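Protein YCGM (Escherichia coli, PDB 1NR9) is of unconfirmed function but belongs to the fumarylacetoacetate hydrolase family and carries a bound magnesium ion. Local coordinates at residues P40-A52 with I168-F182. Sequence-based numbering, arbitrary orientation.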
loop_
_atom_site.group_PDB
_atom_site.type_symbol
_atom_site.label_atom_id
_atom_site.label_comp_id
_atom_site.label_asym_id
_atom_site.label_seq_id
_atom_site.Cartn_x
_atom_site.Cartn_y
_atom_site.Cartn_z
ATOM N N PRO A 40 0.736 -19.379 16.659
ATOM C CA PRO A 40 0.468 -20.010 15.361
ATOM C C PRO A 40 1.381 -19.463 14.258
ATOM O O PRO A 40 2.393 -18.817 14.546
ATOM C CB PRO A 40 -1.004 -19.679 15.119
ATOM C CG PRO A 40 -1.563 -19.649 16.514
ATOM C CD PRO A 40 -0.508 -18.866 17.260
ATOM N N GLU A 41 1.031 -19.722 12.998
ATOM C CA GLU A 41 1.843 -19.230 11.891
ATOM C C GLU A 41 1.799 -17.708 11.897
ATOM O O GLU A 41 0.754 -17.113 12.161
ATOM C CB GLU A 41 1.322 -19.755 10.549
ATOM C CG GLU A 41 -0.057 -19.249 10.180
ATOM C CD GLU A 41 -0.396 -19.470 8.712
ATOM O OE1 GLU A 41 0.315 -18.919 7.838
ATOM O OE2 GLU A 41 -1.380 -20.190 8.435
ATOM N N GLU A 42 2.939 -17.084 11.619
ATOM C CA GLU A 42 3.039 -15.634 11.592
ATOM C C GLU A 42 1.895 -14.982 10.827
ATOM O O GLU A 42 1.475 -15.463 9.768
ATOM C CB GLU A 42 4.359 -15.207 10.960
ATOM C CG GLU A 42 5.560 -15.391 11.846
ATOM C CD GLU A 42 6.828 -14.894 11.184
ATOM O OE1 GLU A 42 6.822 -13.754 10.672
ATOM O OE2 GLU A 42 7.833 -15.636 11.179
ATOM N N PRO A 43 1.379 -13.865 11.359
ATOM C CA PRO A 43 0.279 -13.108 10.754
ATOM C C PRO A 43 0.521 -12.759 9.282
ATOM O O PRO A 43 1.614 -12.326 8.911
ATOM C CB PRO A 43 0.218 -11.848 11.618
ATOM C CG PRO A 43 0.616 -12.354 12.965
ATOM C CD PRO A 43 1.793 -13.254 12.636
ATOM N N VAL A 44 -0.502 -12.965 8.452
ATOM C CA VAL A 44 -0.441 -12.611 7.037
ATOM C C VAL A 44 -0.695 -11.095 7.028
ATOM O O VAL A 44 -1.597 -10.610 7.714
ATOM C CB VAL A 44 -1.538 -13.331 6.228
ATOM C CG1 VAL A 44 -1.533 -12.842 4.789
ATOM C CG2 VAL A 44 -1.312 -14.831 6.274
ATOM N N LEU A 45 0.100 -10.355 6.258
ATOM C CA LEU A 45 0.005 -8.894 6.200
ATOM C C LEU A 45 -0.101 -8.287 4.809
ATOM O O LEU A 45 0.648 -8.656 3.902
ATOM C CB LEU A 45 1.237 -8.286 6.881
ATOM C CG LEU A 45 1.186 -7.888 8.354
ATOM C CD1 LEU A 45 0.291 -8.835 9.144
ATOM C CD2 LEU A 45 2.605 -7.864 8.898
ATOM N N PHE A 46 -1.025 -7.339 4.657
ATOM C CA PHE A 46 -1.212 -6.617 3.397
ATOM C C PHE A 46 -1.624 -5.184 3.751
ATOM O O PHE A 46 -2.064 -4.925 4.880
ATOM C CB PHE A 46 -2.259 -7.309 2.512
ATOM C CG PHE A 46 -3.655 -7.256 3.053
ATOM C CD1 PHE A 46 -4.490 -6.190 2.753
ATOM C CD2 PHE A 46 -4.142 -8.285 3.850
ATOM C CE1 PHE A 46 -5.793 -6.145 3.242
ATOM C CE2 PHE A 46 -5.437 -8.250 4.343
ATOM C CZ PHE A 46 -6.267 -7.177 4.035
ATOM N N ILE A 47 -1.479 -4.251 2.807
ATOM C CA ILE A 47 -1.808 -2.853 3.093
ATOM C C ILE A 47 -2.756 -2.124 2.134
ATOM O O ILE A 47 -2.605 -2.186 0.911
ATOM C CB ILE A 47 -0.529 -2.003 3.173
ATOM C CG1 ILE A 47 0.509 -2.692 4.058
ATOM C CG2 ILE A 47 -0.869 -0.624 3.715
ATOM C CD1 ILE A 47 1.877 -1.997 4.060
ATOM N N LYS A 48 -3.724 -1.414 2.702
ATOM C CA LYS A 48 -4.658 -0.633 1.899
ATOM C C LYS A 48 -4.116 0.809 1.860
ATOM O O LYS A 48 -3.725 1.370 2.887
ATOM C CB LYS A 48 -6.056 -0.665 2.522
ATOM C CG LYS A 48 -6.778 -1.984 2.391
ATOM C CD LYS A 48 -8.138 -1.894 3.043
ATOM C CE LYS A 48 -8.886 -3.227 2.997
ATOM N NZ LYS A 48 -9.413 -3.581 1.636
ATOM N N PRO A 49 -4.080 1.430 0.672
ATOM C CA PRO A 49 -3.569 2.802 0.554
ATOM C C PRO A 49 -4.574 3.877 0.959
ATOM O O PRO A 49 -5.735 3.580 1.192
ATOM C CB PRO A 49 -3.182 2.879 -0.911
ATOM C CG PRO A 49 -4.325 2.102 -1.561
ATOM C CD PRO A 49 -4.436 0.881 -0.650
ATOM N N GLU A 50 -4.117 5.121 1.040
ATOM C CA GLU A 50 -4.959 6.252 1.427
ATOM C C GLU A 50 -6.196 6.333 0.538
ATOM O O GLU A 50 -7.294 6.698 0.974
ATOM C CB GLU A 50 -4.165 7.552 1.304
ATOM C CG GLU A 50 -4.814 8.753 1.959
ATOM C CD GLU A 50 -3.971 10.016 1.808
ATOM O OE1 GLU A 50 -2.720 9.910 1.856
ATOM O OE2 GLU A 50 -4.558 11.115 1.657
ATOM N N THR A 51 -6.010 5.964 -0.717
ATOM C CA THR A 51 -7.089 6.004 -1.663
ATOM C C THR A 51 -8.250 5.097 -1.279
ATOM O O THR A 51 -9.391 5.383 -1.632
ATOM C CB THR A 51 -6.591 5.599 -3.044
ATOM O OG1 THR A 51 -5.507 6.449 -3.426
ATOM C CG2 THR A 51 -7.694 5.738 -4.054
ATOM N N ALA A 52 -7.977 4.012 -0.556
ATOM C CA ALA A 52 -9.036 3.069 -0.203
ATOM C C ALA A 52 -9.884 3.439 1.020
ATOM O O ALA A 52 -10.883 2.786 1.319
ATOM C CB ALA A 52 -8.444 1.683 -0.029
ATOM N N ILE A 168 -6.803 -14.584 16.894
ATOM C CA ILE A 168 -5.671 -15.483 17.115
ATOM C C ILE A 168 -4.522 -14.672 17.714
ATOM O O ILE A 168 -4.032 -14.985 18.807
ATOM C CB ILE A 168 -5.196 -16.129 15.811
ATOM C CG1 ILE A 168 -6.353 -16.873 15.160
ATOM C CG2 ILE A 168 -4.042 -17.078 16.092
ATOM C CD1 ILE A 168 -7.065 -17.803 16.106
ATOM N N HIS A 169 -4.096 -13.638 16.985
ATOM C CA HIS A 169 -3.040 -12.732 17.442
ATOM C C HIS A 169 -3.783 -11.529 18.018
ATOM O O HIS A 169 -4.517 -10.847 17.309
ATOM C CB HIS A 169 -2.174 -12.296 16.268
ATOM C CG HIS A 169 -1.629 -13.439 15.475
ATOM N ND1 HIS A 169 -0.452 -14.077 15.804
ATOM C CD2 HIS A 169 -2.131 -14.098 14.404
ATOM C CE1 HIS A 169 -0.254 -15.082 14.967
ATOM N NE2 HIS A 169 -1.257 -15.117 14.108
ATOM N N LYS A 170 -3.612 -11.285 19.310
ATOM C CA LYS A 170 -4.295 -10.176 19.963
ATOM C C LYS A 170 -3.921 -8.826 19.336
ATOM O O LYS A 170 -3.041 -8.748 18.481
ATOM C CB LYS A 170 -3.974 -10.206 21.461
ATOM C CG LYS A 170 -4.183 -11.590 22.077
ATOM C CD LYS A 170 -5.623 -12.065 21.889
ATOM C CE LYS A 170 -5.818 -13.543 22.234
ATOM N NZ LYS A 170 -5.096 -14.451 21.291
ATOM N N ILE A 171 -4.585 -7.763 19.773
ATOM C CA ILE A 171 -4.333 -6.444 19.223
ATOM C C ILE A 171 -2.942 -5.872 19.432
ATOM O O ILE A 171 -2.277 -5.554 18.454
ATOM C CB ILE A 171 -5.362 -5.422 19.727
ATOM C CG1 ILE A 171 -6.772 -5.879 19.340
ATOM C CG2 ILE A 171 -5.061 -4.039 19.136
ATOM C CD1 ILE A 171 -7.872 -4.937 19.811
ATOM N N VAL A 172 -2.475 -5.719 20.670
ATOM C CA VAL A 172 -1.135 -5.150 20.825
ATOM C C VAL A 172 -0.023 -6.057 20.263
ATOM O O VAL A 172 0.975 -5.560 19.743
ATOM C CB VAL A 172 -0.796 -4.772 22.301
ATOM C CG1 VAL A 172 -1.975 -4.081 22.958
ATOM C CG2 VAL A 172 -0.357 -5.983 23.069
ATOM N N PRO A 173 -0.174 -7.391 20.354
ATOM C CA PRO A 173 0.901 -8.230 19.806
ATOM C C PRO A 173 0.991 -8.072 18.289
ATOM O O PRO A 173 2.077 -7.894 17.731
ATOM C CB PRO A 173 0.482 -9.651 20.200
ATOM C CG PRO A 173 -0.337 -9.445 21.428
ATOM C CD PRO A 173 -1.155 -8.215 21.081
ATOM N N LEU A 174 -0.165 -8.152 17.632
ATOM C CA LEU A 174 -0.237 -8.032 16.180
ATOM C C LEU A 174 0.398 -6.720 15.727
ATOM O O LEU A 174 1.277 -6.721 14.864
ATOM C CB LEU A 174 -1.696 -8.111 15.714
ATOM C CG LEU A 174 -2.003 -8.138 14.211
ATOM C CD1 LEU A 174 -1.262 -9.288 13.530
ATOM C CD2 LEU A 174 -3.505 -8.280 14.017
ATOM N N ILE A 175 -0.040 -5.603 16.313
ATOM C CA ILE A 175 0.521 -4.300 15.957
ATOM C C ILE A 175 2.028 -4.309 16.172
ATOM O O ILE A 175 2.785 -3.802 15.344
ATOM C CB ILE A 175 -0.103 -3.162 16.794
ATOM C CG1 ILE A 175 -1.539 -2.922 16.332
ATOM C CG2 ILE A 175 0.717 -1.885 16.663
ATOM C CD1 ILE A 175 -2.273 -1.855 17.126
ATOM N N ALA A 176 2.462 -4.883 17.286
ATOM C CA ALA A 176 3.884 -4.966 17.580
ATOM C C ALA A 176 4.561 -5.736 16.456
ATOM O O ALA A 176 5.602 -5.324 15.972
ATOM C CB ALA A 176 4.109 -5.667 18.910
ATOM N N TYR A 177 3.961 -6.850 16.042
ATOM C CA TYR A 177 4.493 -7.678 14.948
ATOM C C TYR A 177 4.531 -6.893 13.621
ATOM O O TYR A 177 5.531 -6.916 12.894
ATOM C CB TYR A 177 3.626 -8.930 14.780
ATOM C CG TYR A 177 4.014 -9.784 13.602
ATOM C CD1 TYR A 177 5.200 -10.513 13.606
ATOM C CD2 TYR A 177 3.214 -9.829 12.460
ATOM C CE1 TYR A 177 5.587 -11.261 12.503
ATOM C CE2 TYR A 177 3.592 -10.568 11.352
ATOM C CZ TYR A 177 4.785 -11.282 11.381
ATOM O OH TYR A 177 5.177 -11.990 10.271
HETATM N N MSE A 178 3.437 -6.191 13.318
HETATM C CA MSE A 178 3.356 -5.389 12.102
HETATM C C MSE A 178 4.519 -4.418 12.001
HETATM O O MSE A 178 5.178 -4.344 10.970
HETATM C CB MSE A 178 2.049 -4.597 12.061
HETATM C CG MSE A 178 0.814 -5.466 11.876
HETATM SE SE MSE A 178 -0.876 -4.518 12.022
HETATM C CE MSE A 178 -1.913 -5.700 10.876
ATOM N N SER A 179 4.768 -3.673 13.073
ATOM C CA SER A 179 5.840 -2.688 13.073
ATOM C C SER A 179 7.180 -3.257 12.647
ATOM O O SER A 179 8.086 -2.504 12.291
ATOM C CB SER A 179 5.971 -2.028 14.449
ATOM O OG SER A 179 6.273 -2.974 15.452
ATOM N N LYS A 180 7.309 -4.580 12.674
ATOM C CA LYS A 180 8.562 -5.212 12.274
ATOM C C LYS A 180 8.884 -5.011 10.794
ATOM O O LYS A 180 10.049 -4.875 10.424
ATOM C CB LYS A 180 8.534 -6.703 12.584
ATOM C CG LYS A 180 9.053 -7.065 13.962
ATOM C CD LYS A 180 9.062 -8.580 14.137
ATOM C CE LYS A 180 9.901 -9.263 13.051
ATOM N NZ LYS A 180 9.690 -10.746 12.964
ATOM N N PHE A 181 7.858 -4.984 9.950
ATOM C CA PHE A 181 8.063 -4.808 8.517
ATOM C C PHE A 181 7.770 -3.388 8.051
ATOM O O PHE A 181 8.458 -2.862 7.170
ATOM C CB PHE A 181 7.200 -5.797 7.749
ATOM C CG PHE A 181 7.286 -7.195 8.279
ATOM C CD1 PHE A 181 6.646 -7.542 9.467
ATOM C CD2 PHE A 181 8.045 -8.157 7.615
ATOM C CE1 PHE A 181 6.762 -8.822 9.986
ATOM C CE2 PHE A 181 8.169 -9.437 8.123
ATOM C CZ PHE A 181 7.526 -9.774 9.312
ATOM N N PHE A 182 6.764 -2.757 8.642
ATOM C CA PHE A 182 6.422 -1.404 8.250
ATOM C C PHE A 182 6.281 -0.522 9.468
ATOM O O PHE A 182 5.594 -0.886 10.426
ATOM C CB PHE A 182 5.106 -1.379 7.478
ATOM C CG PHE A 182 4.736 -2.695 6.855
ATOM C CD1 PHE A 182 3.708 -3.461 7.387
ATOM C CD2 PHE A 182 5.437 -3.186 5.747
ATOM C CE1 PHE A 182 3.392 -4.681 6.829
ATOM C CE2 PHE A 182 5.125 -4.407 5.184
ATOM C CZ PHE A 182 4.109 -5.156 5.720
HETATM O O HOH W 1 -2.587 -16.278 12.365
#
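Pro43 wedges between His169 and Tyr177, giving each ring a CH-pi contact. Its CG lies over the centre of the imidazole, 3.3 Å from the His169 ring centroid and 2° off the normal, while its CD leans over the phenol face nearer the rim, 3.8 Å from the Tyr177 ring centroid. Pro43 CB meets Leu174 CD1 at 3.5 Å, about one helical turn before Tyr177. The opposite face of the phenol is taken by Phe181 CE1. With CG anti to the backbone N (chi1 175°), Tyr177 reaches from the helix to the loop, where its OH donates to Glu42 OE1; carboxylate and ring stand 82° apart. Lys122 of the second subunit hydrogen-bonds to the same hydroxyl and to the carbonyl O of Pro43, bringing the dimer interface to this edge.

Farther along, strand 45-48 turns Leu45 and Ile47 toward residues 177-182. Leu45 CD2 sits among three aromatic side chains, 3.8 Å from Tyr177 CE2 and 3.9 Å from Phe182 CE1, with Phe181 slightly more distant. Ile47 CD1 lies over the centre of the Phe182 ring in a CH-pi contact, 3.9 Å from its centroid, and Phe181 CB lies over the other face. Leu174 and Met178 also touch strand 21-24, the antiparallel neighbour of strand 45-48, so the helix packs against both strands.

Toward Pro40 the contact thins: poorly ordered Pro40 rests its CG on Ile168 CG2 at 3.6 Å, and a water 2.5 Å from His169 NE2 is only weakly bonded to Glu41 O. The chemistry thus grades from an apolar, aromatic-lined core to a hydrated, exposed margin, where the Tyr177 hydroxyl and the nearby but non-contacting Lys180 would be expected to favour the charged form of Glu42.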